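Local coordinates for uncharacterized protein (PDB 5TGF) that is probably a serine hydrolase of the beta-lactamase family, although its substrate is not known, at residues A57-W62 and N208-F213; A64-G69 and E173-P178; Q259-I264 and E272-A277. All blocks are in the same frame, centred on the assembly; numbering follows the deposited sequence.

Contact 1: A57-W62 and N208-F213; sequences ASAGKW and NDYIRF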
loop_
_atom_site.group_PDB
_atom_site.type_symbol
_atom_site.label_atom_id
_atom_site.label_comp_id
_atom_site.label_asym_id
_atom_site.label_seq_id
_atom_site.Cartn_x
_atom_site.Cartn_y
_atom_site.Cartn_z
ATOM N N ALA A 57 3.632 -1.072 7.969
ATOM C CA ALA A 57 3.599 -2.326 7.200
ATOM C C ALA A 57 3.046 -2.125 5.795
ATOM O O ALA A 57 3.520 -1.231 5.097
ATOM C CB ALA A 57 2.833 -3.370 7.989
ATOM N N SER A 58 2.009 -2.860 5.392
ATOM C CA SER A 58 1.550 -2.817 4.003
ATOM C C SER A 58 0.925 -1.513 3.586
ATOM O O SER A 58 0.690 -1.332 2.395
ATOM C CB SER A 58 0.592 -3.944 3.693
ATOM O OG SER A 58 1.266 -5.169 3.838
ATOM N N ALA A 59 0.683 -0.586 4.510
ATOM C CA ALA A 59 0.294 0.755 4.073
ATOM C C ALA A 59 1.332 1.381 3.152
ATOM O O ALA A 59 0.991 2.207 2.295
ATOM C CB ALA A 59 -0.056 1.659 5.246
ATOM N N GLY A 60 2.584 0.944 3.278
ATOM C CA GLY A 60 3.640 1.387 2.374
ATOM C C GLY A 60 3.621 0.860 0.950
ATOM O O GLY A 60 4.306 1.431 0.100
ATOM N N LYS A 61 2.830 -0.180 0.646
ATOM C CA LYS A 61 2.786 -0.706 -0.726
ATOM C C LYS A 61 2.307 0.371 -1.697
ATOM O O LYS A 61 2.823 0.478 -2.800
ATOM C CB LYS A 61 1.925 -1.970 -0.837
ATOM C CG LYS A 61 2.580 -3.224 -0.292
ATOM C CD LYS A 61 1.719 -4.473 -0.524
ATOM C CE LYS A 61 2.411 -5.762 -0.102
ATOM N NZ LYS A 61 2.571 -5.946 1.361
ATOM N N TRP A 62 1.334 1.160 -1.262
ATOM C CA TRP A 62 0.775 2.247 -2.076
ATOM C C TRP A 62 1.855 3.268 -2.390
ATOM O O TRP A 62 2.005 3.699 -3.518
ATOM C CB TRP A 62 -0.391 2.901 -1.342
ATOM C CG TRP A 62 -1.375 3.662 -2.216
ATOM C CD1 TRP A 62 -1.232 4.055 -3.549
ATOM C CD2 TRP A 62 -2.669 4.088 -1.815
ATOM N NE1 TRP A 62 -2.385 4.671 -3.983
ATOM C CE2 TRP A 62 -3.269 4.730 -2.936
ATOM C CE3 TRP A 62 -3.377 3.988 -0.622
ATOM C CZ2 TRP A 62 -4.553 5.266 -2.884
ATOM C CZ3 TRP A 62 -4.664 4.470 -0.579
ATOM C CH2 TRP A 62 -5.250 5.100 -1.721
ATOM N N ASN A 208 0.694 13.018 9.489
ATOM C CA ASN A 208 0.855 14.233 8.692
ATOM C C ASN A 208 1.550 13.932 7.372
ATOM O O ASN A 208 1.113 14.412 6.340
ATOM C CB ASN A 208 1.614 15.327 9.471
ATOM C CG ASN A 208 0.796 15.899 10.621
ATOM O OD1 ASN A 208 -0.439 15.801 10.637
ATOM N ND2 ASN A 208 1.486 16.452 11.628
ATOM N N ASP A 209 2.579 13.082 7.392
ATOM C CA ASP A 209 3.264 12.696 6.171
ATOM C C ASP A 209 2.334 11.966 5.208
ATOM O O ASP A 209 2.278 12.300 4.025
ATOM C CB ASP A 209 4.480 11.833 6.469
ATOM C CG ASP A 209 5.691 12.648 6.860
ATOM O OD1 ASP A 209 5.575 13.895 7.082
ATOM O OD2 ASP A 209 6.765 12.023 6.925
ATOM N N TYR A 210 1.616 10.948 5.686
ATOM C CA TYR A 210 0.871 10.101 4.759
ATOM C C TYR A 210 -0.355 10.832 4.183
ATOM O O TYR A 210 -0.752 10.606 3.043
ATOM C CB TYR A 210 0.432 8.787 5.462
ATOM C CG TYR A 210 0.197 7.628 4.527
ATOM C CD1 TYR A 210 -0.954 7.557 3.751
ATOM C CD2 TYR A 210 1.092 6.564 4.451
ATOM C CE1 TYR A 210 -1.205 6.470 2.938
ATOM C CE2 TYR A 210 0.869 5.504 3.583
ATOM C CZ TYR A 210 -0.270 5.461 2.831
ATOM O OH TYR A 210 -0.476 4.431 1.948
ATOM N N ILE A 211 -0.928 11.740 4.960
ATOM C CA ILE A 211 -2.013 12.584 4.448
ATOM C C ILE A 211 -1.536 13.422 3.243
ATOM O O ILE A 211 -2.300 13.638 2.319
ATOM C CB ILE A 211 -2.590 13.463 5.597
ATOM C CG1 ILE A 211 -3.579 12.636 6.439
ATOM C CG2 ILE A 211 -3.348 14.682 5.076
ATOM C CD1 ILE A 211 -4.904 12.316 5.727
ATOM N N ARG A 212 -0.294 13.909 3.269
ATOM C CA ARG A 212 0.255 14.638 2.107
ATOM C C ARG A 212 0.323 13.781 0.866
ATOM O O ARG A 212 -0.020 14.241 -0.251
ATOM C CB ARG A 212 1.646 15.244 2.393
ATOM C CG ARG A 212 1.661 16.274 3.513
ATOM C CD ARG A 212 3.074 16.483 4.035
ATOM N NE ARG A 212 3.092 17.533 5.039
ATOM C CZ ARG A 212 3.331 18.809 4.783
ATOM N NH1 ARG A 212 3.655 19.200 3.572
ATOM N NH2 ARG A 212 3.269 19.688 5.756
ATOM N N PHE A 213 0.754 12.530 1.047
ATOM C CA PHE A 213 0.770 11.542 -0.018
ATOM C C PHE A 213 -0.623 11.300 -0.627
ATOM O O PHE A 213 -0.768 11.315 -1.844
ATOM C CB PHE A 213 1.328 10.194 0.520
ATOM C CG PHE A 213 1.242 9.074 -0.475
ATOM C CD1 PHE A 213 2.089 9.029 -1.562
ATOM C CD2 PHE A 213 0.235 8.111 -0.379
ATOM C CE1 PHE A 213 1.978 8.028 -2.517
ATOM C CE2 PHE A 213 0.114 7.093 -1.333
ATOM C CZ PHE A 213 0.989 7.054 -2.410
#

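Contact 2: A64-G69 and E173-P178; sequences AAAVIG and ELIAAP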
loop_
_atom_site.group_PDB
_atom_site.type_symbol
_atom_site.label_atom_id
_atom_site.label_comp_id
_atom_site.label_asym_id
_atom_site.label_seq_id
_atom_site.Cartn_x
_atom_site.Cartn_y
_atom_site.Cartn_z
ATOM N N ALA A 64 5.136 2.792 -2.172
ATOM C CA ALA A 64 6.221 2.191 -2.967
ATOM C C ALA A 64 5.874 2.081 -4.448
ATOM O O ALA A 64 6.708 2.361 -5.329
ATOM C CB ALA A 64 6.580 0.831 -2.394
ATOM N N ALA A 65 4.626 1.730 -4.748
ATOM C CA ALA A 65 4.147 1.751 -6.127
ATOM C C ALA A 65 4.245 3.173 -6.733
ATOM O O ALA A 65 4.584 3.325 -7.920
ATOM C CB ALA A 65 2.712 1.256 -6.192
ATOM N N ALA A 66 3.954 4.186 -5.931
ATOM C CA ALA A 66 4.110 5.590 -6.385
ATOM C C ALA A 66 5.580 5.977 -6.686
ATOM O O ALA A 66 5.831 6.705 -7.653
ATOM C CB ALA A 66 3.510 6.544 -5.385
ATOM N N VAL A 67 6.542 5.466 -5.913
ATOM C CA VAL A 67 7.951 5.738 -6.196
ATOM C C VAL A 67 8.317 5.127 -7.567
ATOM O O VAL A 67 8.921 5.783 -8.423
ATOM C CB VAL A 67 8.870 5.176 -5.098
ATOM C CG1 VAL A 67 10.337 5.354 -5.463
ATOM C CG2 VAL A 67 8.593 5.838 -3.761
ATOM N N ILE A 68 7.903 3.882 -7.788
ATOM C CA ILE A 68 8.142 3.204 -9.048
ATOM C C ILE A 68 7.412 3.912 -10.214
ATOM O O ILE A 68 7.996 4.093 -11.287
ATOM C CB ILE A 68 7.767 1.706 -8.977
ATOM C CG1 ILE A 68 8.600 1.003 -7.901
ATOM C CG2 ILE A 68 7.874 1.034 -10.358
ATOM C CD1 ILE A 68 8.134 -0.406 -7.605
ATOM N N GLY A 69 6.181 4.350 -9.986
ATOM C CA GLY A 69 5.489 5.163 -10.976
ATOM C C GLY A 69 6.249 6.456 -11.347
ATOM O O GLY A 69 6.231 6.888 -12.510
ATOM N N GLU A 173 13.795 11.585 -2.902
ATOM C CA GLU A 173 13.951 12.541 -4.010
ATOM C C GLU A 173 12.618 12.783 -4.751
ATOM O O GLU A 173 12.225 13.935 -4.971
ATOM C CB GLU A 173 15.038 12.083 -4.970
ATOM C CG GLU A 173 15.175 12.980 -6.199
ATOM C CD GLU A 173 15.995 12.358 -7.321
ATOM O OE1 GLU A 173 16.647 11.306 -7.100
ATOM O OE2 GLU A 173 15.983 12.929 -8.444
ATOM N N LEU A 174 11.907 11.708 -5.066
ATOM C CA LEU A 174 10.778 11.746 -6.002
ATOM C C LEU A 174 9.390 11.915 -5.363
ATOM O O LEU A 174 8.460 12.360 -6.026
ATOM C CB LEU A 174 10.775 10.459 -6.837
ATOM C CG LEU A 174 11.987 10.220 -7.721
ATOM C CD1 LEU A 174 11.825 8.936 -8.499
ATOM C CD2 LEU A 174 12.211 11.389 -8.678
ATOM N N ILE A 175 9.240 11.511 -4.100
ATOM C CA ILE A 175 7.960 11.604 -3.439
ATOM C C ILE A 175 8.014 12.424 -2.144
ATOM O O ILE A 175 7.216 13.354 -1.958
ATOM C CB ILE A 175 7.368 10.200 -3.170
ATOM C CG1 ILE A 175 7.237 9.364 -4.467
ATOM C CG2 ILE A 175 6.052 10.290 -2.408
ATOM C CD1 ILE A 175 6.227 9.861 -5.481
ATOM N N ALA A 176 8.878 12.049 -1.198
ATOM C CA ALA A 176 8.817 12.652 0.143
ATOM C C ALA A 176 9.211 14.149 0.153
ATOM O O ALA A 176 8.479 14.983 0.683
ATOM C CB ALA A 176 9.662 11.880 1.140
ATOM N N ALA A 177 10.364 14.470 -0.420
ATOM C CA ALA A 177 10.796 15.869 -0.476
ATOM C C ALA A 177 9.821 16.809 -1.230
ATOM O O ALA A 177 9.408 17.799 -0.672
ATOM C CB ALA A 177 12.203 15.965 -1.023
ATOM N N PRO A 178 9.375 16.449 -2.445
ATOM C CA PRO A 178 8.439 17.338 -3.151
ATOM C C PRO A 178 7.095 17.524 -2.463
ATOM O O PRO A 178 6.486 18.592 -2.585
ATOM C CB PRO A 178 8.233 16.652 -4.489
ATOM C CG PRO A 178 9.355 15.709 -4.647
ATOM C CD PRO A 178 9.805 15.326 -3.287
#

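Contact 3: Q259-I264 and E272-A277; sequences QHHTSI and ELVDEA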
loop_
_atom_site.group_PDB
_atom_site.type_symbol
_atom_site.label_atom_id
_atom_site.label_comp_id
_atom_site.label_asym_id
_atom_site.label_seq_id
_atom_site.Cartn_x
_atom_site.Cartn_y
_atom_site.Cartn_z
ATOM N N GLN A 259 -17.306 -7.799 -0.966
ATOM C CA GLN A 259 -17.431 -7.522 -2.390
ATOM C C GLN A 259 -16.839 -8.697 -3.162
ATOM O O GLN A 259 -15.766 -9.230 -2.781
ATOM C CB GLN A 259 -16.701 -6.239 -2.753
ATOM C CG GLN A 259 -17.049 -5.036 -1.888
ATOM C CD GLN A 259 -18.521 -4.617 -2.009
ATOM O OE1 GLN A 259 -18.941 -4.101 -3.029
ATOM N NE2 GLN A 259 -19.291 -4.868 -0.978
ATOM N N HIS A 260 -17.447 -9.040 -4.297
ATOM C CA HIS A 260 -17.071 -10.297 -4.989
ATOM C C HIS A 260 -16.477 -10.143 -6.392
ATOM O O HIS A 260 -16.278 -11.144 -7.108
ATOM C CB HIS A 260 -18.301 -11.238 -5.063
ATOM C CG HIS A 260 -18.971 -11.463 -3.746
ATOM N ND1 HIS A 260 -18.442 -12.286 -2.777
ATOM C CD2 HIS A 260 -20.150 -11.018 -3.256
ATOM C CE1 HIS A 260 -19.224 -12.279 -1.720
ATOM N NE2 HIS A 260 -20.281 -11.537 -1.993
ATOM N N HIS A 261 -16.173 -8.917 -6.804
ATOM C CA HIS A 261 -15.459 -8.699 -8.041
ATOM C C HIS A 261 -14.085 -9.384 -7.999
ATOM O O HIS A 261 -13.514 -9.601 -6.918
ATOM C CB HIS A 261 -15.327 -7.206 -8.375
ATOM C CG HIS A 261 -14.653 -6.395 -7.314
ATOM N ND1 HIS A 261 -15.275 -6.055 -6.134
ATOM C CD2 HIS A 261 -13.420 -5.830 -7.268
ATOM C CE1 HIS A 261 -14.454 -5.327 -5.398
ATOM N NE2 HIS A 261 -13.313 -5.190 -6.057
ATOM N N THR A 262 -13.536 -9.699 -9.176
ATOM C CA THR A 262 -12.217 -10.348 -9.227
ATOM C C THR A 262 -11.110 -9.307 -9.361
ATOM O O THR A 262 -9.954 -9.632 -9.101
ATOM C CB THR A 262 -12.095 -11.345 -10.429
ATOM O OG1 THR A 262 -12.261 -10.633 -11.643
ATOM C CG2 THR A 262 -13.108 -12.396 -10.349
ATOM N N SER A 263 -11.458 -8.069 -9.754
ATOM C CA SER A 263 -10.492 -7.004 -10.016
ATOM C C SER A 263 -10.087 -6.311 -8.700
ATOM O O SER A 263 -10.192 -5.084 -8.547
ATOM C CB SER A 263 -11.084 -5.990 -10.991
ATOM O OG SER A 263 -12.260 -5.394 -10.481
ATOM N N ILE A 264 -9.569 -7.108 -7.772
ATOM C CA ILE A 264 -9.390 -6.642 -6.374
ATOM C C ILE A 264 -8.120 -5.826 -6.117
ATOM O O ILE A 264 -7.943 -5.284 -5.010
ATOM C CB ILE A 264 -9.445 -7.816 -5.376
ATOM C CG1 ILE A 264 -8.320 -8.826 -5.673
ATOM C CG2 ILE A 264 -10.857 -8.416 -5.415
ATOM C CD1 ILE A 264 -8.293 -10.027 -4.760
ATOM N N GLU A 272 -11.157 -1.719 -3.454
ATOM C CA GLU A 272 -12.127 -2.233 -2.479
ATOM C C GLU A 272 -13.566 -2.163 -3.025
ATOM O O GLU A 272 -14.340 -3.092 -2.832
ATOM C CB GLU A 272 -12.080 -1.459 -1.163
ATOM C CG GLU A 272 -10.793 -1.650 -0.379
ATOM C CD GLU A 272 -10.860 -1.041 1.019
ATOM O OE1 GLU A 272 -11.603 -0.072 1.227
ATOM O OE2 GLU A 272 -10.092 -1.482 1.878
ATOM N N LEU A 273 -13.933 -1.059 -3.672
ATOM C CA LEU A 273 -15.279 -0.937 -4.255
ATOM C C LEU A 273 -15.134 -0.546 -5.725
ATOM O O LEU A 273 -14.406 0.426 -6.071
ATOM C CB LEU A 273 -16.097 0.126 -3.521
ATOM C CG LEU A 273 -16.234 -0.003 -2.017
ATOM C CD1 LEU A 273 -16.943 1.225 -1.422
ATOM C CD2 LEU A 273 -16.993 -1.282 -1.705
ATOM N N VAL A 274 -15.911 -1.232 -6.570
ATOM C CA VAL A 274 -15.771 -1.086 -8.011
ATOM C C VAL A 274 -17.135 -0.929 -8.657
ATOM O O VAL A 274 -18.121 -1.537 -8.220
ATOM C CB VAL A 274 -15.009 -2.305 -8.592
ATOM C CG1 VAL A 274 -14.969 -2.276 -10.097
ATOM C CG2 VAL A 274 -13.567 -2.322 -8.092
ATOM N N ASP A 275 -17.200 -0.028 -9.632
ATOM C CA ASP A 275 -18.408 0.112 -10.468
ATOM C C ASP A 275 -18.325 -0.885 -11.651
ATOM O O ASP A 275 -17.472 -0.733 -12.526
ATOM C CB ASP A 275 -18.528 1.549 -10.968
ATOM C CG ASP A 275 -19.716 1.751 -11.909
ATOM O OD1 ASP A 275 -20.856 1.573 -11.459
ATOM O OD2 ASP A 275 -19.492 2.021 -13.114
ATOM N N GLU A 276 -19.197 -1.897 -11.643
ATOM C CA GLU A 276 -19.241 -2.939 -12.699
ATOM C C GLU A 276 -19.355 -2.360 -14.120
ATOM O O GLU A 276 -18.614 -2.750 -15.006
ATOM C CB GLU A 276 -20.419 -3.924 -12.472
ATOM C CG GLU A 276 -20.162 -5.067 -11.479
ATOM C CD GLU A 276 -20.191 -4.653 -10.002
ATOM O OE1 GLU A 276 -19.804 -5.486 -9.132
ATOM O OE2 GLU A 276 -20.608 -3.504 -9.710
ATOM N N ALA A 277 -20.226 -1.376 -14.303
ATOM C CA ALA A 277 -20.538 -0.862 -15.640
ATOM C C ALA A 277 -19.321 -0.233 -16.320
ATOM O O ALA A 277 -19.163 -0.356 -17.536
ATOM C CB ALA A 277 -21.690 0.133 -15.569
HETATM O O HOH W 1 -17.814 -3.140 -5.258
HETATM O O HOH W 2 -18.079 -5.710 -6.559
#

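Contact 1: A57-W62 and N208-F213
The hydroxyl of Tyr-210 gives its proton to the backbone carbonyl of Ala-59, with OH 2.7 Å from O. The C=O...donor angle is 142°. Ala-59 O lies at the edge of the Tyr-210 ring, near its plane. Beside it, Ala-59 CB touches Tyr-210 CE2 at 4.3 Å. Tyr-210 OH also lies 3.6 Å from Trp-62 CB, so apolar atoms pack next to the bond. One turn on, Phe-213 makes an edge-to-face pair with Trp-62. Phe-213 CE2 stands 3.8 Å from Trp-62 CG, over one indole face and offset toward the rim. The planes are at 83°, and the centroid of the five-membered ring is 5.2 Å from that of the phenyl. Phe-213 CZ approaches Trp-62 O at 3.7 Å. Tyr-210 and Phe-213 both carry CG trans to the backbone N (chi1 174° in Phe-213), which sends both rings from helix 207-218 across to residues 59-62. Ser-58 and Lys-61 fit an SxxK motif, as in class C beta-lactamases and DD-peptidases. Both bond to Tyr-147 OH, consistent with an active-site group behind this packing. The contact is fully buried. The N-terminal part of helix 60-74 lies against helix 207-218, Phe-305 stacks on Tyr-210, and strand 293-297 touches Trp-62 through Ile-296 and Tyr-210 through Pro-294.

Contact 2: A64-G69 and E173-P178
Helix 60-74, which follows the probable SxxK serine, packs here against helix 167-179 in the helical part of the fold. Val-67 and Ile-175 have the nearest CA atoms, 6.5 Å apart. The touch is between branches: Val-67 CG2 lies 3.8 Å from Ile-175 CG1. Ile-175 places CG1 opposite its own carbonyl carbon (chi1 -56°), and this turns the longer branch toward helix 60-74. Its end, CD1, then rests against the backbone of Ala-66, the residue before Val-67, 3.9 Å from its O. The same methyl is 4.3 Å from Ala-66 CB. Leu-174 adds a looser touch, with CD1 4.3 Å from Val-67 O. The side chains that meet are apolar, two of the touches are on backbone carbonyls, and all four residues are buried. The short axes come within 9.2 Å, and their N-to-C directions differ by 115°. Small residues on helix 60-74 let Ile-175 reach its backbone. Helix 167-179 has a wider pi-type turn at 173-176 and a kink at Pro-178. Phe-167 and Phe-171 of that helix also pack on Val-67. Packing of other helices around the helix that follows the SxxK serine is consistent with the helical region of the serine beta-lactamase fold.

Contact 3: Q259-I264 and E272-A277
His-261 holds CG between its backbone N and carbonyl carbon (chi1 57°), and this brings the imidazole over Val-274. Gln-259 is bent at chi2 (-63°), which folds its side chain back so that it crosses Leu-273 at an angle. The contact joins the loop after helix 252-257 to strand 270-274, an outermost strand of the six-stranded antiparallel sheet. The strand has a classic beta bulge here, where Glu-272 and Leu-273 both face Gln-283, and the chain turns a corner at Leu-273. Val-274 makes a CH-pi contact with His-261. Its CB stands 4.2 Å from the ring centroid, 11° off the normal. Val-274 CG2 lies over one face of the ring, 3.5 Å from His-261 NE2. Glu-272 O is at the ring edge, near its plane, 3.4 Å from His-261 CE1. Gln-259 CG also covers this carbonyl. The contact buries the oxygen, and it has no polar partner in the model. His-261 NE2 bonds to Arg-271 O, which holds the ring in place, while Gln-259 NE2 bonds to Leu-257 O. Leu-273 CD2 packs against the Gln-259 amide, 3.7 Å from OE1. Ser-263, the centre of an inverse gamma turn, brings OG near the Val-274 methyls. Two waters bridge the segments. Water 2 lies 2.9 Å from His-261 ND1 and donates to Glu-276 OE1. Water 1 donates to Gln-259 OE1 at 2.7 Å and accepts from Val-274 N at 3.0 Å.

Contacts 1 and 2 form one continuous core, since both use helix 60-74. Phe-213 joins them: its CE1 is 3.6 Å from Ala-66 CB, and its CD1 is 4.2 Å from Ile-175 CG2. Their centres are about 11 Å apart. Contact 1 holds Ser-58 and Lys-61 of the probable active site, while contact 2 lies further along the same helix. There, the side chain of Leu-174 is about 8 Å from that of Thr-75, a calcium-binding residue; no calcium is bound to this chain. Contact 3 stands apart at the surface, its centre about 23 Å from that of contact 1 and about 27 Å from that of contact 2.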